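Side-chain contacts in 2-phospho-L-lactate guanylyltransferase (Methanosarcina mazei, PDB 2I5E), which probably transfers the guanylyl group of GTP to (2S)-2-phospholactate, a step in the biosynthesis of the hydride-carrying cofactor F420: residues S20-L25 with S195-E200; L25-E30 with K190-S195. All blocks are in the same frame, centred on the assembly; numbering follows the deposited sequence.

Contact 1: S20-L25 with S195-E200; sequences SPVLSL and SKFRLE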
loop_
_atom_site.group_PDB
_atom_site.type_symbol
_atom_site.label_atom_id
_atom_site.label_comp_id
_atom_site.label_asym_id
_atom_site.label_seq_id
_atom_site.Cartn_x
_atom_site.Cartn_y
_atom_site.Cartn_z
ATOM N N SER A 20 19.214 -9.997 -1.839
ATOM C CA SER A 20 20.029 -11.166 -2.182
ATOM C C SER A 20 19.197 -12.444 -1.990
ATOM O O SER A 20 18.577 -12.642 -0.938
ATOM C CB SER A 20 21.290 -11.225 -1.341
ATOM O OG SER A 20 21.851 -12.545 -1.355
ATOM N N PRO A 21 19.170 -13.318 -2.997
ATOM C CA PRO A 21 19.982 -13.341 -4.170
ATOM C C PRO A 21 19.398 -12.783 -5.488
ATOM O O PRO A 21 20.050 -13.009 -6.504
ATOM C CB PRO A 21 20.268 -14.880 -4.351
ATOM C CG PRO A 21 18.979 -15.543 -3.685
ATOM C CD PRO A 21 18.216 -14.448 -3.003
ATOM N N VAL A 22 18.279 -12.108 -5.569
ATOM C CA VAL A 22 18.067 -11.393 -6.813
ATOM C C VAL A 22 18.971 -10.253 -7.210
ATOM O O VAL A 22 19.101 -9.961 -8.362
ATOM C CB VAL A 22 16.633 -11.174 -7.250
ATOM C CG1 VAL A 22 15.660 -11.857 -6.369
ATOM C CG2 VAL A 22 16.346 -9.760 -7.395
ATOM N N LEU A 23 19.577 -9.603 -6.244
ATOM C CA LEU A 23 20.664 -8.669 -6.473
ATOM C C LEU A 23 21.971 -9.080 -5.745
ATOM O O LEU A 23 21.946 -9.759 -4.741
ATOM C CB LEU A 23 20.213 -7.296 -5.998
ATOM C CG LEU A 23 19.882 -6.092 -6.871
ATOM C CD1 LEU A 23 19.491 -6.369 -8.273
ATOM C CD2 LEU A 23 18.897 -5.223 -6.214
ATOM N N SER A 24 23.103 -8.643 -6.265
ATOM C CA SER A 24 24.366 -8.765 -5.572
ATOM C C SER A 24 24.591 -7.793 -4.431
ATOM O O SER A 24 23.887 -6.845 -4.285
ATOM C CB SER A 24 25.545 -8.719 -6.546
ATOM O OG SER A 24 25.731 -7.457 -7.109
ATOM N N LEU A 25 25.614 -8.032 -3.638
ATOM C CA LEU A 25 26.188 -6.981 -2.841
ATOM C C LEU A 25 26.356 -5.744 -3.651
ATOM O O LEU A 25 25.753 -4.760 -3.372
ATOM C CB LEU A 25 27.522 -7.387 -2.270
ATOM C CG LEU A 25 28.160 -6.444 -1.256
ATOM C CD1 LEU A 25 29.104 -7.180 -0.342
ATOM C CD2 LEU A 25 28.875 -5.246 -1.895
ATOM N N SER A 195 16.827 -1.750 -16.066
ATOM C CA SER A 195 17.996 -2.150 -16.833
ATOM C C SER A 195 18.423 -3.569 -16.561
ATOM O O SER A 195 19.238 -4.103 -17.285
ATOM C CB SER A 195 19.156 -1.119 -16.590
ATOM O OG SER A 195 19.839 -1.347 -15.358
ATOM N N LYS A 196 17.883 -4.202 -15.528
ATOM C CA LYS A 196 18.276 -5.522 -15.168
ATOM C C LYS A 196 17.129 -6.489 -15.215
ATOM O O LYS A 196 17.396 -7.645 -15.306
ATOM C CB LYS A 196 18.940 -5.562 -13.749
ATOM C CG LYS A 196 20.220 -4.612 -13.618
ATOM C CD LYS A 196 20.706 -4.485 -12.114
ATOM C CE LYS A 196 22.055 -3.793 -12.064
ATOM N NZ LYS A 196 23.156 -4.832 -12.181
ATOM N N PHE A 197 15.871 -6.035 -15.091
ATOM C CA PHE A 197 14.702 -6.941 -15.103
ATOM C C PHE A 197 13.556 -6.400 -15.941
ATOM O O PHE A 197 13.464 -5.205 -16.220
ATOM C CB PHE A 197 14.161 -7.147 -13.682
ATOM C CG PHE A 197 15.185 -7.581 -12.694
ATOM C CD1 PHE A 197 15.340 -8.944 -12.420
ATOM C CD2 PHE A 197 15.943 -6.629 -11.987
ATOM C CE1 PHE A 197 16.275 -9.399 -11.489
ATOM C CE2 PHE A 197 16.885 -7.043 -11.037
ATOM C CZ PHE A 197 17.093 -8.431 -10.806
ATOM N N ARG A 198 12.629 -7.277 -16.255
ATOM C CA ARG A 198 11.369 -6.972 -16.849
ATOM C C ARG A 198 10.280 -7.599 -16.023
ATOM O O ARG A 198 10.521 -8.549 -15.274
ATOM C CB ARG A 198 11.321 -7.603 -18.282
ATOM C CG ARG A 198 12.245 -8.753 -18.395
ATOM C CD ARG A 198 12.397 -9.285 -19.807
ATOM N NE ARG A 198 11.228 -10.036 -19.934
ATOM C CZ ARG A 198 11.113 -11.346 -20.106
ATOM N NH1 ARG A 198 12.141 -12.155 -20.282
ATOM N NH2 ARG A 198 9.866 -11.798 -20.149
ATOM N N LEU A 199 9.047 -7.114 -16.187
ATOM C CA LEU A 199 7.837 -7.805 -15.684
ATOM C C LEU A 199 7.314 -8.913 -16.633
ATOM O O LEU A 199 7.254 -8.763 -17.818
ATOM C CB LEU A 199 6.731 -6.763 -15.433
ATOM C CG LEU A 199 7.240 -5.665 -14.471
ATOM C CD1 LEU A 199 6.279 -4.490 -14.277
ATOM C CD2 LEU A 199 7.642 -6.267 -13.052
ATOM N N GLU A 200 6.909 -10.029 -16.102
ATOM C CA GLU A 200 6.367 -11.066 -16.959
ATOM C C GLU A 200 5.085 -11.596 -16.336
ATOM O O GLU A 200 5.037 -11.764 -15.129
ATOM C CB GLU A 200 7.393 -12.206 -17.003
ATOM C CG GLU A 200 6.883 -13.548 -17.420
ATOM C CD GLU A 200 7.995 -14.364 -18.014
ATOM O OE1 GLU A 200 8.541 -15.186 -17.260
ATOM O OE2 GLU A 200 8.357 -14.123 -19.197
#
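The loop that leads from strand 5-9 of the main sheet into helix 25-45 meets the C-terminal beta hairpin, at the point where Phe197 begins strand 197-201 and reaches back to Val22 and Leu23. The two backbones stay well apart, Val22 CA lying 10.0 Å from Phe197 CA, and the aromatic side chain spans the gap. Its ring arrives edge first. Phe197 CZ lies 3.5 Å from the backbone oxygen of Val22, which sits close to the ring plane, so this carbonyl faces the slightly positive C-H rim and not the pi cloud. Val22 CG2 lies 3.7 Å from Phe197 CZ. On the neighbouring part of the edge, CD1 of Leu23 comes within 3.9 Å of Phe197 CE2, also near the plane. The CA-CB bond of Leu23 does not aim at the hairpin; the methyl end of the chain makes the approach. With CG of Phe197 anti to its own carbonyl carbon (chi1 -53°), the ring leaves the strand toward the loop. Lys196 adds a looser apolar touch, its CD 4.4 Å from Leu23 CD1, while its ammonium forms a salt bridge with Glu27 on helix 25-45. Outside the two segments, Val22 touches Pro175 of helix 175-184, and Phe197 packs on Leu208 of the partner strand. The contact buries 128 Å² in all, and its close side-chain approaches are between apolar carbons: a phenylalanine packed edge-on joins the C-terminal hairpin to the loop before helix 25-45 of this GT-A-like, CofC-family protein.

Contact 2: L25-E30 with K190-S195; sequences LQEREE and KDYIES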
loop_
_atom_site.group_PDB
_atom_site.type_symbol
_atom_site.label_atom_id
_atom_site.label_comp_id
_atom_site.label_asym_id
_atom_site.label_seq_id
_atom_site.Cartn_x
_atom_site.Cartn_y
_atom_site.Cartn_z
ATOM N N LEU A 25 25.614 -8.032 -3.638
ATOM C CA LEU A 25 26.188 -6.981 -2.841
ATOM C C LEU A 25 26.356 -5.744 -3.651
ATOM O O LEU A 25 25.753 -4.760 -3.372
ATOM C CB LEU A 25 27.522 -7.387 -2.270
ATOM C CG LEU A 25 28.160 -6.444 -1.256
ATOM C CD1 LEU A 25 29.104 -7.180 -0.342
ATOM C CD2 LEU A 25 28.875 -5.246 -1.895
ATOM N N GLN A 26 27.206 -5.763 -4.640
ATOM C CA GLN A 26 27.453 -4.501 -5.291
ATOM C C GLN A 26 26.173 -3.858 -5.751
ATOM O O GLN A 26 26.077 -2.607 -5.701
ATOM C CB GLN A 26 28.325 -4.585 -6.548
ATOM C CG GLN A 26 29.570 -5.449 -6.527
ATOM C CD GLN A 26 30.138 -5.541 -7.935
ATOM O OE1 GLN A 26 31.233 -5.024 -8.210
ATOM N NE2 GLN A 26 29.362 -6.136 -8.855
ATOM N N GLU A 27 25.214 -4.667 -6.257
ATOM C CA GLU A 27 23.961 -4.066 -6.809
ATOM C C GLU A 27 23.129 -3.400 -5.712
ATOM O O GLU A 27 22.679 -2.286 -5.878
ATOM C CB GLU A 27 23.135 -5.080 -7.584
ATOM C CG GLU A 27 23.787 -5.417 -8.883
ATOM C CD GLU A 27 23.268 -6.699 -9.502
ATOM O OE1 GLU A 27 23.363 -6.723 -10.734
ATOM O OE2 GLU A 27 22.809 -7.666 -8.785
ATOM N N ARG A 28 22.955 -4.129 -4.601
ATOM C CA ARG A 28 22.309 -3.613 -3.429
ATOM C C ARG A 28 22.837 -2.260 -3.026
ATOM O O ARG A 28 22.088 -1.360 -2.812
ATOM C CB ARG A 28 22.445 -4.626 -2.306
ATOM C CG ARG A 28 21.499 -5.784 -2.546
ATOM C CD ARG A 28 22.037 -7.102 -1.857
ATOM N NE ARG A 28 22.479 -6.792 -0.484
ATOM C CZ ARG A 28 23.208 -7.580 0.323
ATOM N NH1 ARG A 28 23.642 -8.783 -0.095
ATOM N NH2 ARG A 28 23.515 -7.136 1.560
ATOM N N GLU A 29 24.155 -2.100 -2.915
ATOM C CA GLU A 29 24.697 -0.878 -2.393
ATOM C C GLU A 29 24.431 0.216 -3.408
ATOM O O GLU A 29 24.087 1.332 -3.047
ATOM C CB GLU A 29 26.215 -1.016 -2.160
ATOM C CG GLU A 29 26.574 -2.043 -1.143
ATOM C CD GLU A 29 27.927 -1.785 -0.552
ATOM O OE1 GLU A 29 28.156 -2.391 0.481
ATOM O OE2 GLU A 29 28.727 -0.966 -1.091
ATOM N N GLU A 30 24.594 -0.069 -4.689
ATOM C CA GLU A 30 24.273 0.992 -5.704
ATOM C C GLU A 30 22.791 1.441 -5.726
ATOM O O GLU A 30 22.503 2.613 -5.771
ATOM C CB GLU A 30 24.699 0.550 -7.098
ATOM C CG GLU A 30 25.820 1.427 -7.605
ATOM C CD GLU A 30 25.373 2.567 -8.493
ATOM O OE1 GLU A 30 24.835 3.605 -7.977
ATOM O OE2 GLU A 30 25.638 2.399 -9.739
ATOM N N LYS A 190 14.345 3.289 -10.321
ATOM C CA LYS A 190 13.527 2.493 -11.226
ATOM C C LYS A 190 14.314 2.142 -12.499
ATOM O O LYS A 190 14.379 0.967 -12.918
ATOM C CB LYS A 190 12.219 3.232 -11.529
ATOM C CG LYS A 190 11.201 2.391 -12.407
ATOM C CD LYS A 190 11.193 2.903 -13.869
ATOM C CE LYS A 190 10.177 2.129 -14.747
ATOM N NZ LYS A 190 8.694 2.181 -14.241
ATOM N N ASP A 191 15.006 3.120 -13.073
ATOM C CA ASP A 191 15.779 2.808 -14.365
ATOM C C ASP A 191 16.826 1.801 -14.102
ATOM O O ASP A 191 17.129 1.030 -14.973
ATOM C CB ASP A 191 16.433 4.072 -14.969
ATOM C CG ASP A 191 15.436 5.146 -15.198
ATOM O OD1 ASP A 191 14.272 4.760 -15.398
ATOM O OD2 ASP A 191 15.757 6.339 -15.133
ATOM N N TYR A 192 17.385 1.814 -12.887
ATOM C CA TYR A 192 18.464 0.896 -12.545
ATOM C C TYR A 192 17.954 -0.532 -12.588
ATOM O O TYR A 192 18.530 -1.407 -13.214
ATOM C CB TYR A 192 19.052 1.273 -11.129
ATOM C CG TYR A 192 20.211 0.378 -10.615
ATOM C CD1 TYR A 192 21.542 0.623 -11.011
ATOM C CD2 TYR A 192 19.972 -0.706 -9.777
ATOM C CE1 TYR A 192 22.631 -0.191 -10.613
ATOM C CE2 TYR A 192 21.040 -1.543 -9.343
ATOM C CZ TYR A 192 22.380 -1.258 -9.764
ATOM O OH TYR A 192 23.459 -2.037 -9.306
ATOM N N ILE A 193 16.844 -0.758 -11.904
ATOM C CA ILE A 193 16.138 -2.048 -11.895
ATOM C C ILE A 193 15.654 -2.374 -13.292
ATOM O O ILE A 193 15.820 -3.463 -13.736
ATOM C CB ILE A 193 14.906 -1.995 -10.892
ATOM C CG1 ILE A 193 15.414 -1.761 -9.488
ATOM C CG2 ILE A 193 14.075 -3.329 -10.984
ATOM C CD1 ILE A 193 16.316 -2.892 -8.994
ATOM N N GLU A 194 15.016 -1.412 -13.969
ATOM C CA GLU A 194 14.477 -1.681 -15.349
ATOM C C GLU A 194 15.567 -2.150 -16.326
ATOM O O GLU A 194 15.285 -2.907 -17.207
ATOM C CB GLU A 194 13.778 -0.449 -15.909
ATOM C CG GLU A 194 12.669 -0.925 -16.826
ATOM C CD GLU A 194 12.131 0.116 -17.691
ATOM O OE1 GLU A 194 12.246 1.297 -17.274
ATOM O OE2 GLU A 194 11.607 -0.239 -18.796
ATOM N N SER A 195 16.827 -1.750 -16.066
ATOM C CA SER A 195 17.996 -2.150 -16.833
ATOM C C SER A 195 18.423 -3.569 -16.561
ATOM O O SER A 195 19.238 -4.103 -17.285
ATOM C CB SER A 195 19.156 -1.119 -16.590
ATOM O OG SER A 195 19.839 -1.347 -15.358
#
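Tyr192 projects from helix 188-194 and sets its phenol end against the first turns of helix 25-45, between Glu27 and Glu30. The short helical segments run nearly antiparallel, at 156°, with axes 11.7 Å apart at closest approach; that spacing is wide enough for a large side chain to stand between them. Tyr192 does so with CG anti to its backbone N (chi1 180°), a setting that carries the ring straight out across the gap.

Tyr192 OH lies 3.3 Å from Glu27 CA, with Glu27 CG almost as near, so the hydroxyl rests against backbone and aliphatic carbons. Glu27 crosses the tyrosine at about a right angle, and its carboxylate plane stands 87° from the ring plane. Beyond CG the glutamate chain is extended, taking the carboxylate past the phenol. There it ties to Ser24 before the helix and, by a salt bridge, to Lys196 just after helix 188-194. Ser24 OG caps the backbone N of Glu27 while Glu27 OE2 bonds back to Ser24 N, a capping box at the start of helix 25-45. The aliphatic part of Glu27 is thus what the tyrosine meets.

One turn further along, Glu30 CB reaches Tyr192 OH at 3.6 Å and approaches the ring obliquely. Its chain bends at chi2, and OE2 comes back toward the ring, 4.1 Å from Tyr192 CE1. On its own side, the carbonyl oxygen of Tyr192 receives a hydrogen bond from Ser195 OG; the modelled 2.5 Å is short and its exact length doubtful. Tyr192 also touches Phe31 and Leu34 of helix 25-45, extending the contact along that helix. The arrangement is that of a near-antiparallel helix pair at the protein surface, bridged by an aromatic side chain.

How the contacts relate
Contacts 1 and 2 are neighbours, their centres about 8 Å apart, and share Leu25 and Ser195. Along the chain, contact 2 is nested within the loop closed by contact 1: helix 25-45 begins at Leu25, the last residue of segment 20-25, and strand 197-201 follows helix 188-194. A salt bridge couples them, Lys196 NZ of contact 1 being modelled 2.4 Å from Glu27 OE1 of contact 2, a very short and probably imprecise distance. Arg28 gives a second junction, its NH1 packing 3.6 Å from Ser20 CB. Together the pair fastens the C-terminal helix and hairpin to the start of helix 25-45. The geometry here assigns neither contact to the GTP or phospholactate site.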